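Local coordinates for uncharacterized protein (Neisseria gonorrhoeae, PDB 5V77) that is of unknown function, belongs to the NGO_1070-like family and forms an all-beta subunit that pairs with a second copy of itself, at residues G28-L33 / K48-L53; D70-L75 / V95-K100. One frame throughout, in Å; residues are numbered along the deposited sequence.

Contact 1: G28-L33 / K48-L53; sequences GNTLTL and KCSNIL. With SO4 (sulfate ion), chain C.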
ATOM      1  N   GLY A  28     -10.379   1.436  -4.584  1.00 22.56           N
ATOM      2  CA  GLY A  28      -9.174   2.031  -4.041  1.00 23.64           C
ATOM      3  C   GLY A  28      -9.363   2.918  -2.827  1.00 23.19           C
ATOM      4  O   GLY A  28      -8.362   3.384  -2.271  1.00 21.47           O
ATOM      5  N   ASN A  29     -10.601   3.159  -2.387  1.00 22.18           N
ATOM      6  CA  ASN A  29     -10.850   4.078  -1.273  1.00 22.71           C
ATOM      7  C   ASN A  29     -10.634   3.452   0.095  1.00 24.05           C
ATOM      8  O   ASN A  29     -10.621   4.192   1.102  1.00 24.04           O
ATOM      9  CB  ASN A  29     -12.281   4.630  -1.339  1.00 24.66           C
ATOM     10  CG  ASN A  29     -12.488   5.583  -2.502  1.00 31.94           C
ATOM     11  OD1 ASN A  29     -11.532   5.982  -3.182  1.00 25.91           O
ATOM     12  ND2 ASN A  29     -13.736   5.967  -2.733  1.00 30.76           N
ATOM     13  N   THR A  30     -10.509   2.125   0.163  1.00 20.54           N
ATOM     14  CA  THR A  30     -10.438   1.404   1.425  1.00 19.93           C
ATOM     15  C   THR A  30      -9.252   0.461   1.395  1.00 20.48           C
ATOM     16  O   THR A  30      -8.974  -0.173   0.361  1.00 20.66           O
ATOM     17  CB  THR A  30     -11.723   0.614   1.681  1.00 21.95           C
ATOM     18  OG1 THR A  30     -12.797   1.533   1.823  1.00 23.45           O
ATOM     19  CG2 THR A  30     -11.610  -0.239   2.962  1.00 25.96           C
ATOM     20  N   LEU A  31      -8.548   0.388   2.525  1.00 18.42           N
ATOM     21  CA  LEU A  31      -7.501  -0.601   2.746  1.00 17.72           C
ATOM     22  C   LEU A  31      -7.911  -1.512   3.889  1.00 20.09           C
ATOM     23  O   LEU A  31      -8.303  -1.030   4.964  1.00 21.33           O
ATOM     24  CB  LEU A  31      -6.163   0.063   3.088  1.00 21.01           C
ATOM     25  CG  LEU A  31      -5.354   0.552   1.882  1.00 25.11           C
ATOM     26  CD1 LEU A  31      -4.233   1.425   2.382  1.00 29.45           C
ATOM     27  CD2 LEU A  31      -4.798  -0.656   1.115  1.00 22.89           C
ATOM     28  N   THR A  32      -7.797  -2.820   3.676  1.00 18.52           N
ATOM     29  CA  THR A  32      -8.082  -3.780   4.738  1.00 18.46           C
ATOM     30  C   THR A  32      -6.827  -4.586   5.016  1.00 19.06           C
ATOM     31  O   THR A  32      -6.196  -5.124   4.092  1.00 21.24           O
ATOM     32  CB  THR A  32      -9.253  -4.702   4.371  1.00 19.19           C
ATOM     33  OG1 THR A  32     -10.406  -3.895   4.085  1.00 20.62           O
ATOM     34  CG2 THR A  32      -9.599  -5.654   5.549  1.00 20.30           C
ATOM     35  N   LEU A  33      -6.464  -4.649   6.286  1.00 18.12           N
ATOM     36  CA  LEU A  33      -5.339  -5.439   6.760  1.00 19.44           C
ATOM     37  C   LEU A  33      -5.903  -6.667   7.451  1.00 20.37           C
ATOM     38  O   LEU A  33      -6.785  -6.533   8.298  1.00 18.94           O
ATOM     39  CB  LEU A  33      -4.483  -4.621   7.733  1.00 21.42           C
ATOM     40  CG  LEU A  33      -3.458  -3.647   7.146  1.00 22.97           C
ATOM     41  CD1 LEU A  33      -4.137  -2.578   6.296  1.00 25.79           C
ATOM     42  CD2 LEU A  33      -2.669  -2.977   8.270  1.00 23.79           C
ATOM     43  N   LYS A  48     -10.060  -2.253   9.007  1.00 18.12           N
ATOM     44  CA  LYS A  48     -10.569  -1.652   7.774  1.00 21.99           C
ATOM     45  C   LYS A  48     -10.383  -0.140   7.843  1.00 22.10           C
ATOM     46  O   LYS A  48     -10.921   0.516   8.746  1.00 22.97           O
ATOM     47  CB  LYS A  48     -12.043  -2.003   7.588  1.00 19.35           C
ATOM     48  CG  LYS A  48     -12.691  -1.406   6.313  1.00 22.63           C
ATOM     49  CD  LYS A  48     -14.187  -1.751   6.300  1.00 32.32           C
ATOM     50  CE  LYS A  48     -14.951  -1.020   5.208  1.00 40.65           C
ATOM     51  NZ  LYS A  48     -16.395  -1.451   5.178  1.00 36.74           N
ATOM     52  N   CYS A  49      -9.632   0.408   6.894  1.00 18.84           N
ATOM     53  CA  CYS A  49      -9.312   1.836   6.854  1.00 17.85           C
ATOM     54  C   CYS A  49     -10.106   2.420   5.692  1.00 20.96           C
ATOM     55  O   CYS A  49      -9.759   2.192   4.535  1.00 20.72           O
ATOM     56  CB  CYS A  49      -7.814   2.037   6.676  1.00 20.33           C
ATOM     57  SG  CYS A  49      -6.827   1.209   8.004  1.00 22.82           S
ATOM     58  N   SER A  50     -11.186   3.148   5.985  1.00 18.11           N
ATOM     59  CA  SER A  50     -12.091   3.628   4.940  1.00 17.36           C
ATOM     60  C   SER A  50     -11.828   5.092   4.600  1.00 26.03           C
ATOM     61  O   SER A  50     -11.736   5.940   5.498  1.00 24.90           O
ATOM     62  CB  SER A  50     -13.557   3.467   5.358  1.00 25.69           C
ATOM     63  OG  SER A  50     -13.835   2.105   5.615  1.00 31.75           O
ATOM     64  N   ASN A  51     -11.763   5.382   3.291  1.00 25.07           N
ATOM     65  CA  ASN A  51     -11.465   6.708   2.754  1.00 23.26           C
ATOM     66  C   ASN A  51     -10.040   7.082   3.127  1.00 26.93           C
ATOM     67  O   ASN A  51      -9.788   7.892   4.027  1.00 22.48           O
ATOM     68  CB  ASN A  51     -12.502   7.745   3.225  1.00 25.37           C
ATOM     69  CG  ASN A  51     -13.862   7.469   2.644  1.00 35.47           C
ATOM     70  OD1 ASN A  51     -13.983   6.663   1.713  1.00 31.90           O
ATOM     71  ND2 ASN A  51     -14.896   8.101   3.188  1.00 33.48           N
ATOM     72  N   ILE A  52      -9.096   6.474   2.411  1.00 21.24           N
ATOM     73  CA  ILE A  52      -7.684   6.595   2.732  1.00 25.60           C
ATOM     74  C   ILE A  52      -7.204   8.017   2.526  1.00 24.95           C
ATOM     75  O   ILE A  52      -7.491   8.655   1.501  1.00 24.25           O
ATOM     76  CB  ILE A  52      -6.875   5.629   1.856  1.00 25.54           C
ATOM     77  CG1 ILE A  52      -7.289   4.201   2.180  1.00 28.18           C
ATOM     78  CG2 ILE A  52      -5.367   5.840   2.063  1.00 30.52           C
ATOM     79  CD1 ILE A  52      -6.935   3.775   3.546  1.00 30.54           C
ATOM     80  N   LEU A  53      -6.443   8.513   3.496  1.00 22.19           N
ATOM     81  CA  LEU A  53      -5.738   9.776   3.369  1.00 22.69           C
ATOM     82  C   LEU A  53      -4.293   9.540   2.975  1.00 24.49           C
ATOM     83  O   LEU A  53      -3.847  10.059   1.953  1.00 25.90           O
ATOM     84  CB  LEU A  53      -5.821  10.580   4.675  1.00 22.89           C
ATOM     85  CG  LEU A  53      -7.278  10.801   5.092  1.00 29.16           C
ATOM     86  CD1 LEU A  53      -7.353  11.443   6.457  1.00 31.12           C
ATOM     87  CD2 LEU A  53      -7.999  11.640   4.060  1.00 33.47           C
TER
HETATM   88  S   SO4 C 200     -10.958  -2.034  -5.927  0.88 88.03           S
HETATM   89  O1  SO4 C 200     -12.371  -2.366  -5.711  0.88 82.24           O
HETATM   90  O2  SO4 C 200     -10.385  -1.366  -4.757  0.88 72.07           O
HETATM   91  O3  SO4 C 200     -10.208  -3.265  -6.168  0.88 98.07           O
HETATM   92  O4  SO4 C 200     -10.831  -1.165  -7.098  0.88 83.71           O
HETATM   93  O   HOH W   1     -14.188   3.915   1.504  1.00 56.52           O
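Leu31 and Cys49 face each other as a hydrogen-bonded pair of an antiparallel beta hairpin built from strands 30-37 and 43-58. Their two backbone bonds differ slightly: Leu31 N reaches Cys49 O at 3.0 Å, while Cys49 N to Leu31 O is shorter, 2.7 Å, and nearly straight at 168°. Where the second strand turns its corner, Asn29 O takes two more amides, Ile52 N at 3.0 Å and Asn51 N through a weak, strongly bent bond. That single carbonyl thus ties down the corner. Just beside it, Asn29 and Thr30 both face Ser25 on strand 17-25, a classic beta bulge.

Apolar packing lies on the buried face. Leu31 and Ile52 cross at about a right angle, with Leu31 CD1 3.8 Å from Ile52 CD1; strand 98-103 backs Cys49 and Ile52. On the other face, Thr30 CG2, anti to its own N, leans against Lys48 CG, and the lysine then runs out extended toward solvent.

The polar side-chain ends find partners beyond the pair. Asn29 OD1 accepts from Leu72 N of the second subunit, and ND2 reaches Asp70 O there, a bond weak in one copy; Asn51 ND2 holds Glu104. A sulfate, probably from the crystallisation liquor, accepts a bond from Gly28 N. Thr30 OG1, also bonded to Asp26, and Asn51 OD1 share one water, which donates to each oxygen at 2.8 Å.

Contact 2: D70-L75 / V95-K100; sequences DSLFPL and VGIIIK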
ATOM      1  N   ASP A  70      13.322 -14.713   3.898  1.00 64.66           N
ATOM      2  CA  ASP A  70      12.875 -13.507   4.581  1.00 55.23           C
ATOM      3  C   ASP A  70      11.893 -12.739   3.704  1.00 53.46           C
ATOM      4  O   ASP A  70      12.151 -12.515   2.516  1.00 53.41           O
ATOM      5  CB  ASP A  70      14.058 -12.616   4.955  1.00 59.74           C
ATOM      6  CG  ASP A  70      13.710 -11.629   6.054  1.00 61.26           C
ATOM      7  OD1 ASP A  70      12.518 -11.553   6.433  1.00 59.82           O
ATOM      8  OD2 ASP A  70      14.626 -10.936   6.541  1.00 62.29           O
ATOM      9  N   SER A  71      10.776 -12.333   4.294  1.00 49.13           N
ATOM     10  CA  SER A  71       9.767 -11.630   3.515  1.00 46.52           C
ATOM     11  C   SER A  71       8.891 -10.805   4.446  1.00 46.91           C
ATOM     12  O   SER A  71       8.888 -10.993   5.665  1.00 43.39           O
ATOM     13  CB  SER A  71       8.924 -12.604   2.693  1.00 45.89           C
ATOM     14  OG  SER A  71       8.098 -13.380   3.535  1.00 44.38           O
ATOM     15  N   LEU A  72       8.153  -9.876   3.843  1.00 41.56           N
ATOM     16  CA  LEU A  72       7.318  -8.970   4.624  1.00 39.02           C
ATOM     17  C   LEU A  72       6.228  -9.732   5.368  1.00 37.04           C
ATOM     18  O   LEU A  72       6.082  -9.592   6.585  1.00 42.22           O
ATOM     19  CB  LEU A  72       6.718  -7.913   3.705  1.00 40.55           C
ATOM     20  CG  LEU A  72       5.670  -6.970   4.297  1.00 41.21           C
ATOM     21  CD1 LEU A  72       6.284  -6.134   5.408  1.00 40.62           C
ATOM     22  CD2 LEU A  72       5.085  -6.082   3.182  1.00 39.26           C
ATOM     23  N   PHE A  73       5.454 -10.545   4.652  1.00 40.73           N
ATOM     24  CA  PHE A  73       4.374 -11.368   5.189  1.00 35.58           C
ATOM     25  C   PHE A  73       4.860 -12.793   5.415  1.00 36.50           C
ATOM     26  O   PHE A  73       5.598 -13.329   4.589  1.00 38.65           O
ATOM     27  CB  PHE A  73       3.181 -11.410   4.235  1.00 34.38           C
ATOM     28  CG  PHE A  73       2.605 -10.063   3.905  1.00 32.36           C
ATOM     29  CD1 PHE A  73       2.479  -9.073   4.871  1.00 35.16           C
ATOM     30  CD2 PHE A  73       2.177  -9.793   2.616  1.00 30.33           C
ATOM     31  CE1 PHE A  73       1.930  -7.824   4.546  1.00 30.27           C
ATOM     32  CE2 PHE A  73       1.629  -8.552   2.281  1.00 32.46           C
ATOM     33  CZ  PHE A  73       1.517  -7.567   3.234  1.00 33.24           C
ATOM     34  N   PRO A  74       4.456 -13.455   6.513  1.00 36.21           N
ATOM     35  CA  PRO A  74       3.590 -12.926   7.577  1.00 35.33           C
ATOM     36  C   PRO A  74       4.376 -11.985   8.473  1.00 35.05           C
ATOM     37  O   PRO A  74       5.539 -12.250   8.754  1.00 37.63           O
ATOM     38  CB  PRO A  74       3.153 -14.183   8.355  1.00 40.97           C
ATOM     39  CG  PRO A  74       3.633 -15.353   7.548  1.00 54.60           C
ATOM     40  CD  PRO A  74       4.786 -14.869   6.728  1.00 38.31           C
ATOM     41  N   LEU A  75       3.768 -10.894   8.908  1.00 33.23           N
ATOM     42  CA  LEU A  75       4.457  -9.906   9.728  1.00 35.11           C
ATOM     43  C   LEU A  75       3.924 -10.003  11.153  1.00 35.12           C
ATOM     44  O   LEU A  75       2.783  -9.619  11.417  1.00 33.79           O
ATOM     45  CB  LEU A  75       4.251  -8.510   9.144  1.00 32.88           C
ATOM     46  CG  LEU A  75       4.946  -7.327   9.820  1.00 33.96           C
ATOM     47  CD1 LEU A  75       6.454  -7.429   9.632  1.00 37.24           C
ATOM     48  CD2 LEU A  75       4.410  -6.004   9.257  1.00 32.44           C
ATOM     49  N   VAL A  95       7.524  -2.383  13.675  1.00 38.66           N
ATOM     50  CA  VAL A  95       8.213  -3.632  13.996  1.00 39.39           C
ATOM     51  C   VAL A  95       9.493  -3.725  13.177  1.00 46.36           C
ATOM     52  O   VAL A  95       9.788  -4.755  12.557  1.00 44.23           O
ATOM     53  CB  VAL A  95       7.308  -4.851  13.746  1.00 37.62           C
ATOM     54  CG1 VAL A  95       6.167  -4.851  14.737  1.00 37.98           C
ATOM     55  CG2 VAL A  95       6.757  -4.835  12.327  1.00 40.05           C
ATOM     56  N   GLY A  96      10.268  -2.652  13.180  1.00 39.23           N
ATOM     57  CA  GLY A  96      11.416  -2.571  12.302  1.00 47.27           C
ATOM     58  C   GLY A  96      10.920  -2.037  10.981  1.00 38.17           C
ATOM     59  O   GLY A  96      11.217  -0.905  10.607  1.00 43.42           O
ATOM     60  N   ILE A  97      10.129  -2.849  10.282  1.00 34.42           N
ATOM     61  CA  ILE A  97       9.284  -2.332   9.219  1.00 39.12           C
ATOM     62  C   ILE A  97       8.250  -1.406   9.846  1.00 30.87           C
ATOM     63  O   ILE A  97       7.761  -1.659  10.954  1.00 34.64           O
ATOM     64  CB  ILE A  97       8.642  -3.512   8.472  1.00 40.58           C
ATOM     65  CG1 ILE A  97       9.725  -4.280   7.706  1.00 43.07           C
ATOM     66  CG2 ILE A  97       7.513  -3.061   7.576  1.00 39.52           C
ATOM     67  CD1 ILE A  97       9.498  -5.759   7.682  1.00 49.51           C
ATOM     68  N   ILE A  98       7.928  -0.313   9.164  1.00 34.26           N
ATOM     69  CA  ILE A  98       6.942   0.651   9.647  1.00 31.24           C
ATOM     70  C   ILE A  98       5.820   0.784   8.627  1.00 29.12           C
ATOM     71  O   ILE A  98       6.074   0.944   7.429  1.00 28.72           O
ATOM     72  CB  ILE A  98       7.586   2.020   9.931  1.00 41.22           C
ATOM     73  CG1 ILE A  98       8.600   1.874  11.069  1.00 45.15           C
ATOM     74  CG2 ILE A  98       6.524   3.054  10.267  1.00 43.19           C
ATOM     75  CD1 ILE A  98       9.078   3.179  11.655  1.00 56.41           C
ATOM     76  N   ILE A  99       4.579   0.713   9.109  1.00 26.77           N
ATOM     77  CA  ILE A  99       3.387   0.930   8.304  1.00 27.54           C
ATOM     78  C   ILE A  99       2.540   1.981   9.006  1.00 29.07           C
ATOM     79  O   ILE A  99       2.235   1.842  10.195  1.00 33.79           O
ATOM     80  CB  ILE A  99       2.575  -0.366   8.102  1.00 27.90           C
ATOM     81  CG1 ILE A  99       3.369  -1.375   7.269  1.00 30.61           C
ATOM     82  CG2 ILE A  99       1.217  -0.046   7.407  1.00 28.01           C
ATOM     83  CD1 ILE A  99       2.860  -2.812   7.382  1.00 31.85           C
ATOM     84  N   LYS A 100       2.156   3.030   8.275  1.00 23.48           N
ATOM     85  CA  LYS A 100       1.282   4.071   8.808  1.00 24.59           C
ATOM     86  C   LYS A 100       0.128   4.244   7.839  1.00 25.18           C
ATOM     87  O   LYS A 100       0.350   4.357   6.630  1.00 25.51           O
ATOM     88  CB  LYS A 100       2.004   5.416   8.970  1.00 30.94           C
ATOM     89  CG  LYS A 100       3.130   5.453   9.995  1.00 37.00           C
ATOM     90  CD  LYS A 100       3.598   6.897  10.197  1.00 44.60           C
ATOM     91  CE  LYS A 100       4.755   6.995  11.176  1.00 63.50           C
ATOM     92  NZ  LYS A 100       5.226   8.402  11.343  1.00 71.34           N
TER
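Leu75 points toward 95-100 and packs on Val95, Ile97 and Ile99, its isobutyl group carrying most of this buried apolar contact. The setting is the curled antiparallel beta sheet of the subunit: 70-75 is the loop leading into strand 75-84, and 95-100 is the turn from strand 89-94 that opens into strand 98-103. The backbones stay well apart, with the closest CA atoms, those of Leu72 and Ile97, 8.3 Å from each other, so branched side chains bridge the gap.

With CG anti to the backbone N (chi1 -177°), Leu75 stretches across and sets its fork, CG and both methyls, against Val95 CG2. The two side chains approach tip to tip, CD1 coming to 3.8 Å from Val95 CG2. CD1 alone goes on to Ile97 CD1, where the chains slant past one another. CD2, still touching Val95 CG2, meets Ile99 CD1 end on at 4.0 Å.

Leu72 approaches Ile97 at a slant. Its CB leaves to one side of the contact, but with CG anti to the backbone N the branch swings inward until CD1 rests on both Ile97 methyls, CG2 and CD1. Leu57 of strand 43-58 touches Leu72, Ile97 and Ile99, adding another aliphatic group to the same cluster.

Gly96, with phi +86° and psi -69°, is the centre of a classic gamma turn, closed by a weak bond from Ile97 N to Val95 O; Val95 N adds a second bond, 2.8 Å to Ile97 O. The loop 70-75 is itself braced near its cis peptide before Pro74. Leu72 CD2 sits over one face of the Phe73 ring, offset toward the rim, and Ser71 OG donates to Phe73 O at 2.7 Å.

In the fold
The two contacts come in series along the chain, contact 1 closing before contact 2 opens, and they lie on opposite sides of the subunit's centre, their own centres 18 Å apart and their nearest atoms about 5 Å. One antiparallel sheet serves both: strand 43-58, which supplies half of contact 1, pairs with strand 98-103, which begins in contact 2. Both also border the second subunit. Asn29 in 28-33 of one copy bonds to the 70-75 loop of the other; both segments of contact 1, and the 70-75 loop of contact 2, take part in the interface. The loop that packs onto 95-100 within its own chain therefore also helps to join the two subunits.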